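Local coordinates for uncharacterized protein YhfS (Escherichia coli, PDB 4J8L), which is of unknown function but carries covalently bound pyridoxal 5'-phosphate and belongs to the aminotransferase clan, with a cysteine synthase activity only tentatively assigned, at residues A[45-50]-A[224-229]; A[94-99]-A[144-149]; A[119-124]-A[149-154]. All blocks are in the same frame, centred on the assembly; numbering follows the deposited sequence.

Contact 1. Residues A[45-50]-A[224-229]; sequences GLNQPR and GSQIQG. With ACY (acetic acid), chain D.
Pro49 and Gln226 carry a loop-to-loop contact in which two irregular segments, 45-50 and 224-229, lie together just ahead of the helices they lead into; no direct hydrogen bond spans it. Pro49 turns its ring toward 224-229 and covers the backbone there. Its CD sits 3.6 Å from Ile227 O, its CG the same distance from Gln228 OE1, and its CB approaches Gly229 N. Pro49 and Gln228 are both N-cap residues, so the contact brings two helix starts together. Gln228 is bent at chi2 (-58°), which folds its amide back toward the proline although its CB points away. Gln226, bent likewise at chi2 (-48°), sets its amide beside the backbone of Asn47, with CD 3.0 Å from Asn47 O. That closeness is not a bond: Asn47 O and Gln226 OE1 are both acceptors, and the N-H of NE2 is not aimed at Asn47 O. What does join the segments is a water, which gives a hydrogen to Gln226 OE1 (2.9 Å) and accepts from Ile227 N (3.0 Å) and, at a longer 3.3 Å, from Gln48 NE2, delivered there by an extended chain. The three glutamine amides have further hydrogen-bond partners: Leu220 O and Ser222 O for Gln226 NE2, Arg217 for Gln226 OE1, Gly41 N for Gln228 OE1, and Glu56 for Gln48 NE2. Arg50, whose CB is directed away from 224-229, takes no part between the segments; its NE approaches O of an acetic acid, probably from the crystallisation liquor, at 2.5 Å, unusually short and therefore doubtful as a measured bond. The pair thus lies where helix 50-62 and the long helix 229-261 begin, with Thr52 of the first bonded to Ile227 O, and Ile227 packing on Leu70 and Gln72 of strand 67-72.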
loop_
_atom_site.group_PDB
_atom_site.type_symbol
_atom_site.label_atom_id
_atom_site.label_comp_id
_atom_site.label_asym_id
_atom_site.label_seq_id
_atom_site.Cartn_x
_atom_site.Cartn_y
_atom_site.Cartn_z
ATOM N N GLY A 45 -19.672 -22.977 -12.583
ATOM C CA GLY A 45 -18.326 -23.514 -12.525
ATOM C C GLY A 45 -17.327 -22.549 -11.913
ATOM O O GLY A 45 -16.264 -22.973 -11.444
ATOM N N LEU A 46 -17.668 -21.260 -11.915
ATOM C CA LEU A 46 -16.776 -20.223 -11.380
ATOM C C LEU A 46 -17.279 -19.567 -10.092
ATOM O O LEU A 46 -16.472 -19.131 -9.272
ATOM C CB LEU A 46 -16.529 -19.121 -12.411
ATOM C CG LEU A 46 -15.865 -19.505 -13.734
ATOM C CD1 LEU A 46 -15.669 -18.251 -14.598
ATOM C CD2 LEU A 46 -14.551 -20.200 -13.474
ATOM N N ASN A 47 -18.601 -19.482 -9.943
ATOM C CA ASN A 47 -19.242 -18.733 -8.866
ATOM C C ASN A 47 -18.740 -17.296 -8.809
ATOM O O ASN A 47 -18.550 -16.739 -7.724
ATOM C CB ASN A 47 -19.031 -19.405 -7.510
ATOM C CG ASN A 47 -20.112 -19.036 -6.499
ATOM O OD1 ASN A 47 -21.301 -19.006 -6.824
ATOM N ND2 ASN A 47 -19.701 -18.784 -5.262
ATOM N N GLN A 48 -18.507 -16.715 -9.983
ATOM C CA GLN A 48 -18.080 -15.323 -10.112
ATOM C C GLN A 48 -18.165 -14.997 -11.599
ATOM O O GLN A 48 -18.345 -15.888 -12.414
ATOM C CB GLN A 48 -16.632 -15.136 -9.629
ATOM C CG GLN A 48 -15.643 -15.969 -10.425
ATOM C CD GLN A 48 -14.179 -15.734 -10.070
ATOM O OE1 GLN A 48 -13.323 -16.568 -10.385
ATOM N NE2 GLN A 48 -13.880 -14.607 -9.421
ATOM N N PRO A 49 -18.048 -13.720 -11.958
ATOM C CA PRO A 49 -18.052 -13.379 -13.388
ATOM C C PRO A 49 -16.869 -13.951 -14.139
ATOM O O PRO A 49 -15.769 -14.082 -13.586
ATOM C CB PRO A 49 -17.982 -11.841 -13.368
ATOM C CG PRO A 49 -18.689 -11.476 -12.106
ATOM C CD PRO A 49 -18.242 -12.525 -11.111
ATOM N N ARG A 50 -17.107 -14.327 -15.396
ATOM C CA ARG A 50 -16.039 -14.835 -16.235
ATOM C C ARG A 50 -14.941 -13.787 -16.385
ATOM O O ARG A 50 -13.758 -14.118 -16.365
ATOM C CB ARG A 50 -16.582 -15.227 -17.614
ATOM C CG ARG A 50 -17.598 -16.372 -17.596
ATOM C CD ARG A 50 -18.169 -16.625 -18.994
ATOM N NE ARG A 50 -18.798 -15.413 -19.526
ATOM C CZ ARG A 50 -20.064 -15.059 -19.312
ATOM N NH1 ARG A 50 -20.865 -15.831 -18.592
ATOM N NH2 ARG A 50 -20.536 -13.939 -19.839
ATOM N N GLY A 224 -23.058 -11.269 -3.015
ATOM C CA GLY A 224 -22.408 -10.047 -2.582
ATOM C C GLY A 224 -20.908 -10.168 -2.410
ATOM O O GLY A 224 -20.194 -9.163 -2.447
ATOM N N SER A 225 -20.433 -11.399 -2.216
ATOM C CA SER A 225 -19.015 -11.669 -2.003
ATOM C C SER A 225 -18.190 -11.362 -3.247
ATOM O O SER A 225 -16.999 -11.071 -3.155
ATOM C CB SER A 225 -18.796 -13.139 -1.613
ATOM O OG SER A 225 -19.280 -13.433 -0.312
ATOM N N GLN A 226 -18.832 -11.440 -4.409
ATOM C CA GLN A 226 -18.134 -11.358 -5.690
ATOM C C GLN A 226 -17.813 -9.935 -6.111
ATOM O O GLN A 226 -18.517 -8.990 -5.770
ATOM C CB GLN A 226 -18.945 -12.009 -6.818
ATOM C CG GLN A 226 -19.473 -13.399 -6.492
ATOM C CD GLN A 226 -18.421 -14.326 -5.899
ATOM O OE1 GLN A 226 -17.260 -14.326 -6.321
ATOM N NE2 GLN A 226 -18.826 -15.120 -4.912
ATOM N N ILE A 227 -16.747 -9.809 -6.886
ATOM C CA ILE A 227 -16.423 -8.554 -7.546
ATOM C C ILE A 227 -16.968 -8.647 -8.975
ATOM O O ILE A 227 -16.674 -9.602 -9.706
ATOM C CB ILE A 227 -14.903 -8.316 -7.515
ATOM C CG1 ILE A 227 -14.409 -8.234 -6.062
ATOM C CG2 ILE A 227 -14.524 -7.048 -8.277
ATOM C CD1 ILE A 227 -15.236 -7.281 -5.163
ATOM N N GLN A 228 -17.793 -7.681 -9.378
ATOM C CA GLN A 228 -18.432 -7.788 -10.694
ATOM C C GLN A 228 -17.447 -7.488 -11.829
ATOM O O GLN A 228 -16.413 -6.856 -11.601
ATOM C CB GLN A 228 -19.656 -6.874 -10.783
ATOM C CG GLN A 228 -20.722 -7.183 -9.726
ATOM C CD GLN A 228 -21.236 -8.626 -9.798
ATOM O OE1 GLN A 228 -21.238 -9.244 -10.850
ATOM N NE2 GLN A 228 -21.681 -9.151 -8.661
ATOM N N GLY A 229 -17.765 -7.967 -13.034
ATOM C CA GLY A 229 -16.876 -7.834 -14.175
ATOM C C GLY A 229 -16.424 -6.401 -14.411
ATOM O O GLY A 229 -15.241 -6.150 -14.642
HETATM C C ACY D . -16.116 -14.288 -21.119
HETATM O O ACY D . -17.347 -14.058 -21.126
HETATM O OXT ACY D . -15.251 -13.467 -20.731
HETATM C CH3 ACY D . -15.646 -15.628 -21.600
HETATM O O HOH W 1 -15.506 -12.453 -7.583
#

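Contact 2. Residues A[94-99]-A[144-149]; sequences LVHDAP and RQQPQD
His96 and Asp149 form a His-carboxylate hydrogen bond at the C-terminal end of strand 92-96, where the chain leaves the sheet and meets the loop 144-149. His96 NE2 donates to Asp149 OD1 over 2.9 Å at 162°. The acceptor lies in the imidazole plane, whereas the nitrogen stands well out of the carboxylate plane; ring and carboxylate are steeply inclined to each other. Gln146 NE2 reaches the same OD1 (2.9 Å) from the opposite face of the carboxylate, across a type I turn running from Gln146 to Asp149. It also makes a weak bond to Asp97 O, and its amide lies against Ala98 CB. His96 holds its ring out toward the loop because CG lies opposite the backbone N (chi1 175°); ND1 is bonded to Phe120 N, so both ring nitrogens are engaged and the ring is fixed in rotation. Replacing Asp149 by an alanine removes the shared acceptor, which would probably leave His96 NE2 and Gln146 NE2 without it and the imidazole held from its ND1 side alone. Gln145 stretches alongside the histidine in the opposite sense, and its NE2 donates to Pro99 O (2.9 Å, 158°). A water bonded to His96 O and Ala98 O accepts from that same NE2. Leu94 and Val95 tie this region into the sheet between strands 114-118 and 137-141, while Pro99 and Pro147 touch helix 324-329.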
loop_
_atom_site.group_PDB
_atom_site.type_symbol
_atom_site.label_atom_id
_atom_site.label_comp_id
_atom_site.label_asym_id
_atom_site.label_seq_id
_atom_site.Cartn_x
_atom_site.Cartn_y
_atom_site.Cartn_z
ATOM N N LEU A 94 3.073 -14.065 14.011
ATOM C CA LEU A 94 4.261 -13.251 14.224
ATOM C C LEU A 94 4.106 -11.877 13.559
ATOM O O LEU A 94 3.728 -11.779 12.387
ATOM C CB LEU A 94 5.498 -13.957 13.678
ATOM C CG LEU A 94 6.814 -13.200 13.868
ATOM C CD1 LEU A 94 7.371 -13.434 15.265
ATOM C CD2 LEU A 94 7.834 -13.593 12.814
ATOM N N VAL A 95 4.391 -10.823 14.318
ATOM C CA VAL A 95 4.398 -9.466 13.787
ATOM C C VAL A 95 5.646 -8.702 14.230
ATOM O O VAL A 95 6.321 -9.074 15.202
ATOM C CB VAL A 95 3.140 -8.651 14.210
ATOM C CG1 VAL A 95 1.876 -9.266 13.634
ATOM C CG2 VAL A 95 3.052 -8.562 15.721
ATOM N N HIS A 96 5.937 -7.630 13.501
ATOM C CA HIS A 96 7.073 -6.763 13.786
ATOM C C HIS A 96 6.833 -5.944 15.058
ATOM O O HIS A 96 5.688 -5.667 15.418
ATOM C CB HIS A 96 7.288 -5.847 12.577
ATOM C CG HIS A 96 8.347 -4.803 12.760
ATOM N ND1 HIS A 96 9.573 -5.066 13.331
ATOM C CD2 HIS A 96 8.366 -3.493 12.414
ATOM C CE1 HIS A 96 10.299 -3.961 13.340
ATOM N NE2 HIS A 96 9.588 -2.992 12.789
ATOM N N ASP A 97 7.918 -5.571 15.735
ATOM C CA ASP A 97 7.852 -4.752 16.948
ATOM C C ASP A 97 7.635 -3.284 16.604
ATOM O O ASP A 97 8.557 -2.471 16.672
ATOM C CB ASP A 97 9.126 -4.934 17.782
ATOM C CG ASP A 97 9.037 -4.279 19.156
ATOM O OD1 ASP A 97 7.944 -3.816 19.549
ATOM O OD2 ASP A 97 10.071 -4.244 19.854
ATOM N N ALA A 98 6.398 -2.967 16.236
ATOM C CA ALA A 98 6.000 -1.629 15.812
ATOM C C ALA A 98 4.476 -1.632 15.748
ATOM O O ALA A 98 3.867 -2.700 15.723
ATOM C CB ALA A 98 6.591 -1.315 14.440
ATOM N N PRO A 99 3.847 -0.445 15.717
ATOM C CA PRO A 99 2.379 -0.418 15.684
ATOM C C PRO A 99 1.769 -1.230 14.535
ATOM O O PRO A 99 2.110 -1.043 13.364
ATOM C CB PRO A 99 2.070 1.070 15.496
ATOM C CG PRO A 99 3.232 1.764 16.135
ATOM C CD PRO A 99 4.420 0.914 15.799
ATOM N N ARG A 144 6.770 1.436 5.703
ATOM C CA ARG A 144 7.374 1.651 7.014
ATOM C C ARG A 144 6.364 2.024 8.099
ATOM O O ARG A 144 5.577 2.961 7.944
ATOM C CB ARG A 144 8.446 2.739 6.921
ATOM C CG ARG A 144 9.542 2.468 5.893
ATOM C CD ARG A 144 10.196 1.113 6.121
ATOM N NE ARG A 144 11.396 0.928 5.303
ATOM C CZ ARG A 144 12.054 -0.223 5.180
ATOM N NH1 ARG A 144 11.618 -1.313 5.801
ATOM N NH2 ARG A 144 13.145 -0.288 4.430
ATOM N N GLN A 145 6.428 1.317 9.224
ATOM C CA GLN A 145 5.517 1.555 10.340
ATOM C C GLN A 145 6.056 2.592 11.314
ATOM O O GLN A 145 5.305 3.166 12.107
ATOM C CB GLN A 145 5.276 0.248 11.088
ATOM C CG GLN A 145 4.555 -0.794 10.245
ATOM C CD GLN A 145 4.763 -2.189 10.784
ATOM O OE1 GLN A 145 5.664 -2.900 10.339
ATOM N NE2 GLN A 145 3.942 -2.585 11.758
ATOM N N GLN A 146 7.362 2.822 11.257
ATOM C CA GLN A 146 8.008 3.800 12.115
ATOM C C GLN A 146 9.301 4.209 11.426
ATOM O O GLN A 146 9.836 3.437 10.623
ATOM C CB GLN A 146 8.269 3.195 13.494
ATOM C CG GLN A 146 9.132 1.963 13.468
ATOM C CD GLN A 146 9.125 1.227 14.786
ATOM O OE1 GLN A 146 8.502 1.666 15.753
ATOM N NE2 GLN A 146 9.818 0.094 14.833
ATOM N N PRO A 147 9.789 5.430 11.700
ATOM C CA PRO A 147 10.919 6.010 10.960
ATOM C C PRO A 147 12.169 5.138 10.951
ATOM O O PRO A 147 12.894 5.114 9.956
ATOM C CB PRO A 147 11.208 7.305 11.725
ATOM C CG PRO A 147 9.929 7.659 12.364
ATOM C CD PRO A 147 9.259 6.367 12.710
ATOM N N GLN A 148 12.414 4.432 12.048
ATOM C CA GLN A 148 13.627 3.634 12.187
ATOM C C GLN A 148 13.607 2.300 11.438
ATOM O O GLN A 148 14.628 1.616 11.389
ATOM C CB GLN A 148 13.925 3.368 13.664
ATOM C CG GLN A 148 12.845 2.570 14.372
ATOM C CD GLN A 148 11.869 3.454 15.129
ATOM O OE1 GLN A 148 11.371 4.451 14.596
ATOM N NE2 GLN A 148 11.604 3.102 16.387
ATOM N N ASP A 149 12.464 1.920 10.869
ATOM C CA ASP A 149 12.381 0.638 10.169
ATOM C C ASP A 149 13.156 0.660 8.853
ATOM O O ASP A 149 12.901 1.491 7.974
ATOM C CB ASP A 149 10.930 0.225 9.920
ATOM C CG ASP A 149 10.232 -0.256 11.178
ATOM O OD1 ASP A 149 10.924 -0.517 12.195
ATOM O OD2 ASP A 149 8.987 -0.376 11.144
HETATM O O HOH W 2 3.702 -4.622 13.861
#

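Contact 3. Residues A[119-124]-A[149-154]; sequences DFNDLS and DSYVLA
The backbones of 119-124 and 149-154 come nearest at Asn121 and Tyr151, CA to CA 5.0 Å, with a type I turn from Asp119 to Asp122 on one side and a loop leading into helix 153-162 on the other. Asn121 bridges them with both ends of its amide. OD1 accepts a nearly straight bond from Ser150 N (3.0 Å, 169°), which comes from above the carbonyl plane, and a weak one from Tyr151 N. ND2 donates to Asp149 OD1 (2.9 Å), which lies nearly in the plane of the Asn121 amide; it meets the carboxylate on the anti side, tilted out of its plane. An Asx turn, Asn121 N to Asp119 OD1 at 3.1 Å, steadies the base of this side chain. Tyr151 CG sits between its backbone N and carbonyl carbon (chi1 64°), which lays the ring against Phe120. The two point the same way side by side and make an edge-to-face pair, the phenyl edge toward the tyrosine face, with planes 71° apart. Phe120 CB meets that face too, in a CH-pi contact 4.0 Å from the centroid. Tyr151 OH bonds Gln141 O, which secures the far end of the ring. Both segments lead into helices, 123-133 and 153-162, and the aromatic pair packs on Val156 of the second and on Val140 of strand 137-141.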
loop_
_atom_site.group_PDB
_atom_site.type_symbol
_atom_site.label_atom_id
_atom_site.label_comp_id
_atom_site.label_asym_id
_atom_site.label_seq_id
_atom_site.Cartn_x
_atom_site.Cartn_y
_atom_site.Cartn_z
ATOM N N ASP A 119 11.643 -7.714 16.563
ATOM C CA ASP A 119 12.139 -6.624 15.724
ATOM C C ASP A 119 12.615 -7.169 14.372
ATOM O O ASP A 119 13.671 -7.790 14.298
ATOM C CB ASP A 119 13.301 -5.929 16.446
ATOM C CG ASP A 119 13.663 -4.586 15.837
ATOM O OD1 ASP A 119 13.142 -4.251 14.759
ATOM O OD2 ASP A 119 14.487 -3.865 16.445
ATOM N N PHE A 120 11.850 -6.937 13.305
ATOM C CA PHE A 120 12.238 -7.417 11.974
ATOM C C PHE A 120 13.541 -6.775 11.495
ATOM O O PHE A 120 14.141 -7.225 10.520
ATOM C CB PHE A 120 11.145 -7.141 10.931
ATOM C CG PHE A 120 9.918 -8.005 11.062
ATOM C CD1 PHE A 120 9.797 -8.947 12.074
ATOM C CD2 PHE A 120 8.882 -7.874 10.141
ATOM C CE1 PHE A 120 8.657 -9.735 12.180
ATOM C CE2 PHE A 120 7.743 -8.656 10.238
ATOM C CZ PHE A 120 7.627 -9.587 11.256
ATOM N N ASN A 121 13.968 -5.712 12.172
ATOM C CA ASN A 121 15.199 -5.022 11.807
ATOM C C ASN A 121 16.420 -5.797 12.285
ATOM O O ASN A 121 17.553 -5.469 11.932
ATOM C CB ASN A 121 15.219 -3.603 12.381
ATOM C CG ASN A 121 14.157 -2.711 11.769
ATOM O OD1 ASN A 121 14.044 -2.605 10.545
ATOM N ND2 ASN A 121 13.367 -2.066 12.622
ATOM N N ASP A 122 16.174 -6.821 13.099
ATOM C CA ASP A 122 17.227 -7.687 13.616
ATOM C C ASP A 122 16.934 -9.101 13.139
ATOM O O ASP A 122 16.162 -9.822 13.770
ATOM C CB ASP A 122 17.228 -7.639 15.148
ATOM C CG ASP A 122 18.367 -8.437 15.775
ATOM O OD1 ASP A 122 19.037 -9.220 15.070
ATOM O OD2 ASP A 122 18.580 -8.282 16.997
ATOM N N LEU A 123 17.545 -9.494 12.025
ATOM C CA LEU A 123 17.267 -10.794 11.426
ATOM C C LEU A 123 17.661 -11.950 12.345
ATOM O O LEU A 123 17.030 -13.005 12.328
ATOM C CB LEU A 123 17.957 -10.930 10.067
ATOM C CG LEU A 123 17.375 -10.074 8.945
ATOM C CD1 LEU A 123 18.067 -10.375 7.625
ATOM C CD2 LEU A 123 15.883 -10.316 8.836
ATOM N N SER A 124 18.703 -11.748 13.145
ATOM C CA SER A 124 19.146 -12.772 14.083
ATOM C C SER A 124 18.078 -13.038 15.138
ATOM O O SER A 124 17.780 -14.192 15.459
ATOM C CB SER A 124 20.457 -12.358 14.753
ATOM O OG SER A 124 21.471 -12.144 13.788
ATOM N N ASP A 149 12.464 1.920 10.869
ATOM C CA ASP A 149 12.381 0.638 10.169
ATOM C C ASP A 149 13.156 0.660 8.853
ATOM O O ASP A 149 12.901 1.491 7.974
ATOM C CB ASP A 149 10.930 0.225 9.920
ATOM C CG ASP A 149 10.232 -0.256 11.178
ATOM O OD1 ASP A 149 10.924 -0.517 12.195
ATOM O OD2 ASP A 149 8.987 -0.376 11.144
ATOM N N SER A 150 14.092 -0.273 8.719
ATOM C CA SER A 150 15.017 -0.276 7.595
ATOM C C SER A 150 15.142 -1.652 6.974
ATOM O O SER A 150 15.960 -1.858 6.085
ATOM C CB SER A 150 16.403 0.177 8.059
ATOM O OG SER A 150 16.938 -0.732 9.008
ATOM N N TYR A 151 14.340 -2.599 7.440
ATOM C CA TYR A 151 14.481 -3.961 6.951
ATOM C C TYR A 151 14.167 -4.114 5.467
ATOM O O TYR A 151 13.355 -3.372 4.908
ATOM C CB TYR A 151 13.678 -4.946 7.799
ATOM C CG TYR A 151 12.163 -4.795 7.802
ATOM C CD1 TYR A 151 11.511 -4.217 8.883
ATOM C CD2 TYR A 151 11.386 -5.288 6.761
ATOM C CE1 TYR A 151 10.138 -4.114 8.921
ATOM C CE2 TYR A 151 10.002 -5.185 6.787
ATOM C CZ TYR A 151 9.386 -4.599 7.873
ATOM O OH TYR A 151 8.013 -4.497 7.920
ATOM N N VAL A 152 14.849 -5.067 4.839
ATOM C CA VAL A 152 14.605 -5.414 3.444
ATOM C C VAL A 152 13.532 -6.489 3.403
ATOM O O VAL A 152 13.706 -7.560 3.989
ATOM C CB VAL A 152 15.887 -5.946 2.779
ATOM C CG1 VAL A 152 15.593 -6.428 1.362
ATOM C CG2 VAL A 152 16.965 -4.872 2.782
ATOM N N LEU A 153 12.420 -6.193 2.731
ATOM C CA LEU A 153 11.279 -7.104 2.679
ATOM C C LEU A 153 11.685 -8.529 2.307
ATOM O O LEU A 153 11.343 -9.484 3.014
ATOM C CB LEU A 153 10.228 -6.590 1.694
ATOM C CG LEU A 153 8.942 -7.418 1.585
ATOM C CD1 LEU A 153 8.269 -7.556 2.947
ATOM C CD2 LEU A 153 7.977 -6.810 0.580
ATOM N N ALA A 154 12.434 -8.663 1.215
ATOM C CA ALA A 154 12.830 -9.976 0.703
ATOM C C ALA A 154 13.631 -10.787 1.720
ATOM O O ALA A 154 13.506 -12.012 1.787
ATOM C CB ALA A 154 13.613 -9.822 -0.595
#

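Contacts 2 and 3 are one continuous patch, their centres 9 Å apart, sharing Asp149, whose OD1 gathers donors from both. His96 is the other residue common to the neighbourhood of both: its ring meets those of Phe120 and Tyr151. Arg144 NH1 adds a probable hydrogen bond to Tyr151 O at 2.8 Å. The segments of contacts 2 and 3 alternate along the chain, and both contacts are nested in the long loop closed by contact 1. Contact 1 lies on the other side of the chain's centre, about 36 Å from contact 2 and 38 Å from contact 3, centre to centre. None of the three includes Lys196, the residue that bears the cofactor.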